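Local atomic coordinates of copper chaperone PCu(A)C (Methylosinus trichosporium OB3b, PDB entry 6P1F), a protein that binds copper through its PCu(A)C domain, the part present in this structure, and probably acts as a periplasmic copper chaperone in a methane-oxidizing bacterium. Residues Trp14-Leu19 with Met77-Ser82; Ser51-Ile56 with Val61-Ala66. All blocks are in the same frame, centred on the assembly; numbering follows the deposited sequence.

Contact 1 of 2, residues Trp14-Leu19 with Met77-Ser82; sequences WLRAPL and MAPGGS
Pro79 rests against two side chains of the strand that carries Trp14 and Arg16, the indole at CD and the guanidinium at CB and CG. Its CD meets the six-membered portion of the indole, 3.7 Å from Trp14 CZ2, and approaches it obliquely. Its CB and CG lie over one face of the Arg16 guanidinium, with Arg16 NH2 3.4 Å from Pro79 CB. The proline thus covers the flat side of a charged group whose polar work is done at its rim, where Arg16 NE donates to the carbonyl of Ala122.

The indole reaches the loop in a second way, through water. Trp14 NE1 donates to a water 3.0 Å away, lying in the ring plane at its edge, and that water donates in turn to Met77 O at 2.8 Å.

Torsions set up both approaches. Trp14 CG sits between its backbone N and carbonyl carbon (chi1 63°), which brings the six-membered end of the indole up to Pro79, while the Arg16 chain runs extended from CG to NE and brings the guanidinium across the proline. Tyr28, on strand 24-33, touches Trp14, Arg16 and Pro79 alike and so backs the group from the intervening strand. Within 77-82, Gly81 N donates to Ala78 O at 2.9 Å, closing a type II beta turn with Pro79 and Gly80 at its corners; the positive phi of Gly80, 86°, suits that place. The turn, set in a break of strand 73-89, packs against side chains of strand 8-16 in the PCu(A)C beta fold, near His12, a copper ligand in the metal-bound protein.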
loop_
_atom_site.group_PDB
_atom_site.type_symbol
_atom_site.label_atom_id
_atom_site.label_comp_id
_atom_site.label_asym_id
_atom_site.label_seq_id
_atom_site.Cartn_x
_atom_site.Cartn_y
_atom_site.Cartn_z
ATOM N N TRP A 14 -0.915 -4.191 5.408
ATOM C CA TRP A 14 -2.105 -4.217 6.239
ATOM C C TRP A 14 -2.776 -2.861 6.163
ATOM O O TRP A 14 -2.141 -1.888 5.773
ATOM C CB TRP A 14 -1.766 -4.551 7.707
ATOM C CG TRP A 14 -0.881 -3.556 8.427
ATOM C CD1 TRP A 14 0.478 -3.445 8.342
ATOM C CD2 TRP A 14 -1.313 -2.532 9.339
ATOM N NE1 TRP A 14 0.922 -2.393 9.140
ATOM C CE2 TRP A 14 -0.159 -1.848 9.780
ATOM C CE3 TRP A 14 -2.571 -2.146 9.835
ATOM C CZ2 TRP A 14 -0.223 -0.790 10.717
ATOM C CZ3 TRP A 14 -2.631 -1.090 10.761
ATOM C CH2 TRP A 14 -1.468 -0.429 11.173
ATOM N N LEU A 15 -4.040 -2.809 6.550
ATOM C CA LEU A 15 -4.760 -1.523 6.539
ATOM C C LEU A 15 -5.628 -1.399 7.762
ATOM O O LEU A 15 -6.031 -2.393 8.377
ATOM C CB LEU A 15 -5.601 -1.390 5.269
ATOM C CG LEU A 15 -6.709 -2.414 4.989
ATOM C CD1 LEU A 15 -8.081 -1.980 5.542
ATOM C CD2 LEU A 15 -6.822 -2.645 3.472
ATOM N N ARG A 16 -5.896 -0.158 8.138
ATOM C CA ARG A 16 -6.905 0.141 9.140
ATOM C C ARG A 16 -8.272 0.117 8.523
ATOM O O ARG A 16 -8.531 0.835 7.544
ATOM C CB ARG A 16 -6.643 1.517 9.737
ATOM C CG ARG A 16 -5.486 1.564 10.661
ATOM C CD ARG A 16 -5.230 2.993 11.061
ATOM N NE ARG A 16 -4.386 3.102 12.245
ATOM C CZ ARG A 16 -3.963 4.256 12.746
ATOM N NH1 ARG A 16 -4.304 5.395 12.145
ATOM N NH2 ARG A 16 -3.195 4.283 13.827
ATOM N N ALA A 17 -9.179 -0.682 9.082
ATOM C CA ALA A 17 -10.514 -0.733 8.518
ATOM C C ALA A 17 -11.113 0.672 8.603
ATOM O O ALA A 17 -10.838 1.388 9.557
ATOM C CB ALA A 17 -11.369 -1.731 9.252
ATOM N N PRO A 18 -11.900 1.076 7.597
ATOM C CA PRO A 18 -12.525 2.401 7.723
ATOM C C PRO A 18 -13.481 2.464 8.919
ATOM O O PRO A 18 -14.164 1.486 9.266
ATOM C CB PRO A 18 -13.272 2.590 6.394
ATOM C CG PRO A 18 -13.394 1.215 5.807
ATOM C CD PRO A 18 -12.263 0.388 6.350
ATOM N N LEU A 19 -13.473 3.617 9.571
ATOM C CA LEU A 19 -14.398 3.876 10.651
ATOM C C LEU A 19 -15.833 3.806 10.156
ATOM O O LEU A 19 -16.129 4.009 8.960
ATOM C CB LEU A 19 -14.121 5.243 11.279
ATOM C CG LEU A 19 -12.842 5.448 12.095
ATOM C CD1 LEU A 19 -12.543 6.941 12.239
ATOM C CD2 LEU A 19 -13.010 4.812 13.460
ATOM N N MET A 77 6.376 1.969 5.976
ATOM C CA MET A 77 5.119 2.659 6.237
ATOM C C MET A 77 4.579 2.274 7.603
ATOM O O MET A 77 4.670 1.094 7.994
ATOM C CB MET A 77 4.085 2.302 5.187
ATOM C CG MET A 77 4.456 2.723 3.771
ATOM S SD MET A 77 3.060 2.457 2.696
ATOM C CE MET A 77 3.870 2.390 1.102
ATOM N N ALA A 78 3.959 3.238 8.281
ATOM C CA ALA A 78 3.326 2.991 9.573
ATOM C C ALA A 78 2.456 4.185 9.894
ATOM O O ALA A 78 2.647 5.269 9.318
ATOM C CB ALA A 78 4.377 2.765 10.663
ATOM N N PRO A 79 1.480 3.998 10.785
ATOM C CA PRO A 79 0.687 5.177 11.171
ATOM C C PRO A 79 1.559 6.347 11.671
ATOM O O PRO A 79 2.481 6.158 12.465
ATOM C CB PRO A 79 -0.202 4.646 12.314
ATOM C CG PRO A 79 -0.331 3.169 12.028
ATOM C CD PRO A 79 0.927 2.728 11.307
ATOM N N GLY A 80 1.267 7.546 11.197
ATOM C CA GLY A 80 2.097 8.687 11.538
ATOM C C GLY A 80 3.309 8.899 10.655
ATOM O O GLY A 80 4.003 9.920 10.768
ATOM N N GLY A 81 3.559 7.953 9.757
ATOM C CA GLY A 81 4.702 8.028 8.879
ATOM C C GLY A 81 4.206 7.904 7.445
ATOM O O GLY A 81 3.093 8.336 7.137
ATOM N N SER A 82 5.029 7.337 6.582
ATOM C CA SER A 82 4.601 7.131 5.188
ATOM C C SER A 82 3.421 6.166 5.132
ATOM O O SER A 82 3.313 5.266 5.937
ATOM C CB SER A 82 5.760 6.591 4.352
ATOM O OG SER A 82 6.885 7.472 4.456
HETATM O O HOH W 1 3.456 -0.848 9.637
#

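Contact 2 of 2, residues Ser51-Ile56 with Val61-Ala66; sequences SVQFHI and VAREDA
Phe54 and Glu64 form an isolated antiparallel beta bridge, a hydrogen-bonded pair that ties the return of a short loop to the end of strand 49-55 in the PCu(A)C beta fold. Phe54 N donates to Glu64 O at 2.8 Å, almost straight at 162°, and Glu64 N answers to Phe54 O at 2.9 Å with a more bent geometry. Arg63 CA adds a CA-H...O contact to the same Phe54 carbonyl.

Water extends the backbone link, accepting from Ile56 N at 2.9 Å and donating to Ala62 O.

Side-chain packing flanks the bridge. The Phe54 ring turns its edge to the Asp65-Ala66 peptide, and the Glu64 carboxylate lies across Ile56, Glu64 OE2 3.4 Å from Ile56 CG1. Cut back to an alanine, Glu64 would lose its carboxylate, and Ile56 CG1 and CD1 would probably be left without that cover.

His55, which binds zinc in another structure of this protein, is held by a stack on His83, a hydrogen bond from ND1 to Leu60 O and a CH-pi contact. The last comes from Arg63, which runs alongside the imidazole with its CB over one face, 4.0 Å from the His55 ring centroid.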
loop_
_atom_site.group_PDB
_atom_site.type_symbol
_atom_site.label_atom_id
_atom_site.label_comp_id
_atom_site.label_asym_id
_atom_site.label_seq_id
_atom_site.Cartn_x
_atom_site.Cartn_y
_atom_site.Cartn_z
ATOM N N SER A 51 -9.311 4.885 -5.780
ATOM C CA SER A 51 -7.958 5.292 -6.075
ATOM C C SER A 51 -7.127 5.299 -4.827
ATOM O O SER A 51 -7.638 5.022 -3.740
ATOM C CB SER A 51 -7.936 6.675 -6.726
ATOM O OG SER A 51 -8.554 7.618 -5.879
ATOM N N VAL A 52 -5.842 5.562 -5.018
ATOM C CA VAL A 52 -4.923 5.671 -3.895
ATOM C C VAL A 52 -4.104 6.936 -3.987
ATOM O O VAL A 52 -3.883 7.511 -5.076
ATOM C CB VAL A 52 -3.959 4.473 -3.804
ATOM C CG1 VAL A 52 -4.734 3.144 -3.712
ATOM C CG2 VAL A 52 -3.003 4.470 -4.977
ATOM N N GLN A 53 -3.699 7.389 -2.810
ATOM C CA GLN A 53 -2.803 8.521 -2.660
ATOM C C GLN A 53 -1.668 8.128 -1.740
ATOM O O GLN A 53 -1.866 7.753 -0.568
ATOM C CB GLN A 53 -3.537 9.756 -2.089
ATOM C CG GLN A 53 -4.738 10.161 -2.934
ATOM C CD GLN A 53 -5.632 11.219 -2.282
ATOM O OE1 GLN A 53 -5.452 11.585 -1.118
ATOM N NE2 GLN A 53 -6.626 11.689 -3.031
ATOM N N PHE A 54 -0.469 8.194 -2.285
ATOM C CA PHE A 54 0.709 7.856 -1.515
ATOM C C PHE A 54 1.221 9.074 -0.785
ATOM O O PHE A 54 1.302 10.174 -1.337
ATOM C CB PHE A 54 1.791 7.289 -2.409
ATOM C CG PHE A 54 1.382 6.039 -3.152
ATOM C CD1 PHE A 54 1.373 4.822 -2.508
ATOM C CD2 PHE A 54 1.032 6.082 -4.491
ATOM C CE1 PHE A 54 1.009 3.663 -3.200
ATOM C CE2 PHE A 54 0.696 4.923 -5.192
ATOM C CZ PHE A 54 0.677 3.713 -4.528
ATOM N N HIS A 55 1.522 8.881 0.490
ATOM C CA HIS A 55 2.166 9.909 1.298
ATOM C C HIS A 55 3.515 9.391 1.743
ATOM O O HIS A 55 3.594 8.522 2.589
ATOM C CB HIS A 55 1.301 10.251 2.500
ATOM C CG HIS A 55 -0.007 10.870 2.142
ATOM N ND1 HIS A 55 -0.234 12.223 2.263
ATOM C CD2 HIS A 55 -1.154 10.336 1.668
ATOM C CE1 HIS A 55 -1.472 12.495 1.893
ATOM N NE2 HIS A 55 -2.052 11.371 1.527
ATOM N N ILE A 56 4.584 9.910 1.155
ATOM C CA ILE A 56 5.893 9.344 1.432
ATOM C C ILE A 56 6.863 10.453 1.781
ATOM O O ILE A 56 6.630 11.617 1.460
ATOM C CB ILE A 56 6.435 8.514 0.236
ATOM C CG1 ILE A 56 6.671 9.409 -0.976
ATOM C CG2 ILE A 56 5.475 7.347 -0.109
ATOM C CD1 ILE A 56 7.440 8.711 -2.090
ATOM N N VAL A 61 2.691 15.485 3.991
ATOM C CA VAL A 61 1.375 16.037 3.735
ATOM C C VAL A 61 1.132 16.126 2.222
ATOM O O VAL A 61 -0.000 16.203 1.775
ATOM C CB VAL A 61 1.183 17.455 4.363
ATOM C CG1 VAL A 61 1.928 18.480 3.610
ATOM C CG2 VAL A 61 -0.263 17.836 4.349
ATOM N N ALA A 62 2.216 16.103 1.459
ATOM C CA ALA A 62 2.105 16.062 0.020
ATOM C C ALA A 62 1.732 14.642 -0.399
ATOM O O ALA A 62 2.078 13.671 0.281
ATOM C CB ALA A 62 3.428 16.494 -0.664
ATOM N N ARG A 63 1.002 14.520 -1.494
ATOM C CA ARG A 63 0.608 13.190 -1.936
ATOM C C ARG A 63 1.091 12.941 -3.358
ATOM O O ARG A 63 1.503 13.860 -4.073
ATOM C CB ARG A 63 -0.907 13.010 -1.842
ATOM C CG ARG A 63 -1.702 13.977 -2.654
ATOM C CD ARG A 63 -2.912 14.448 -1.849
ATOM N NE ARG A 63 -3.820 15.243 -2.662
ATOM C CZ ARG A 63 -3.887 16.572 -2.664
ATOM N NH1 ARG A 63 -3.110 17.301 -1.865
ATOM N NH2 ARG A 63 -4.749 17.171 -3.477
ATOM N N GLU A 64 1.052 11.679 -3.761
ATOM C CA GLU A 64 1.365 11.379 -5.150
ATOM C C GLU A 64 0.627 10.119 -5.571
ATOM O O GLU A 64 0.119 9.379 -4.726
ATOM C CB GLU A 64 2.865 11.227 -5.329
ATOM C CG GLU A 64 3.529 10.295 -4.314
ATOM C CD GLU A 64 5.023 10.576 -4.218
ATOM O OE1 GLU A 64 5.778 9.980 -5.008
ATOM O OE2 GLU A 64 5.438 11.421 -3.396
ATOM N N ASP A 65 0.494 9.898 -6.875
ATOM C CA ASP A 65 -0.298 8.730 -7.289
ATOM C C ASP A 65 0.528 7.569 -7.809
ATOM O O ASP A 65 -0.015 6.608 -8.375
ATOM C CB ASP A 65 -1.347 9.169 -8.331
ATOM C CG ASP A 65 -0.764 9.441 -9.680
ATOM O OD1 ASP A 65 0.467 9.499 -9.844
ATOM O OD2 ASP A 65 -1.591 9.607 -10.606
ATOM N N ALA A 66 1.830 7.659 -7.581
ATOM C CA ALA A 66 2.783 6.604 -7.890
ATOM C C ALA A 66 3.918 6.752 -6.887
ATOM O O ALA A 66 4.015 7.772 -6.210
ATOM C CB ALA A 66 3.287 6.705 -9.315
HETATM O O HOH W 2 4.417 12.261 -0.468
#

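Overall arrangement
The two contacts lie about 13 Å apart, centre to centre, and meet where Ser82 CB comes within 3.4 Å of His55 O. Along the chain contact 2 is nested inside the loop closed by contact 1: residues 14-19 come first, then 51-56 and 61-66, and 77-82 last. Both reach one mixed sheet, in which strand 73-89 pairs with strand 24-33, itself a partner of strand 8-16, and also with strand 49-55. The turn of contact 1 interrupts strand 73-89 just ahead of His83 and Glu85, which with His55 and His59 have been seen to bind zinc. Contact 1 lies near His12 and contact 2 contains His55, so the two border the copper and zinc sites.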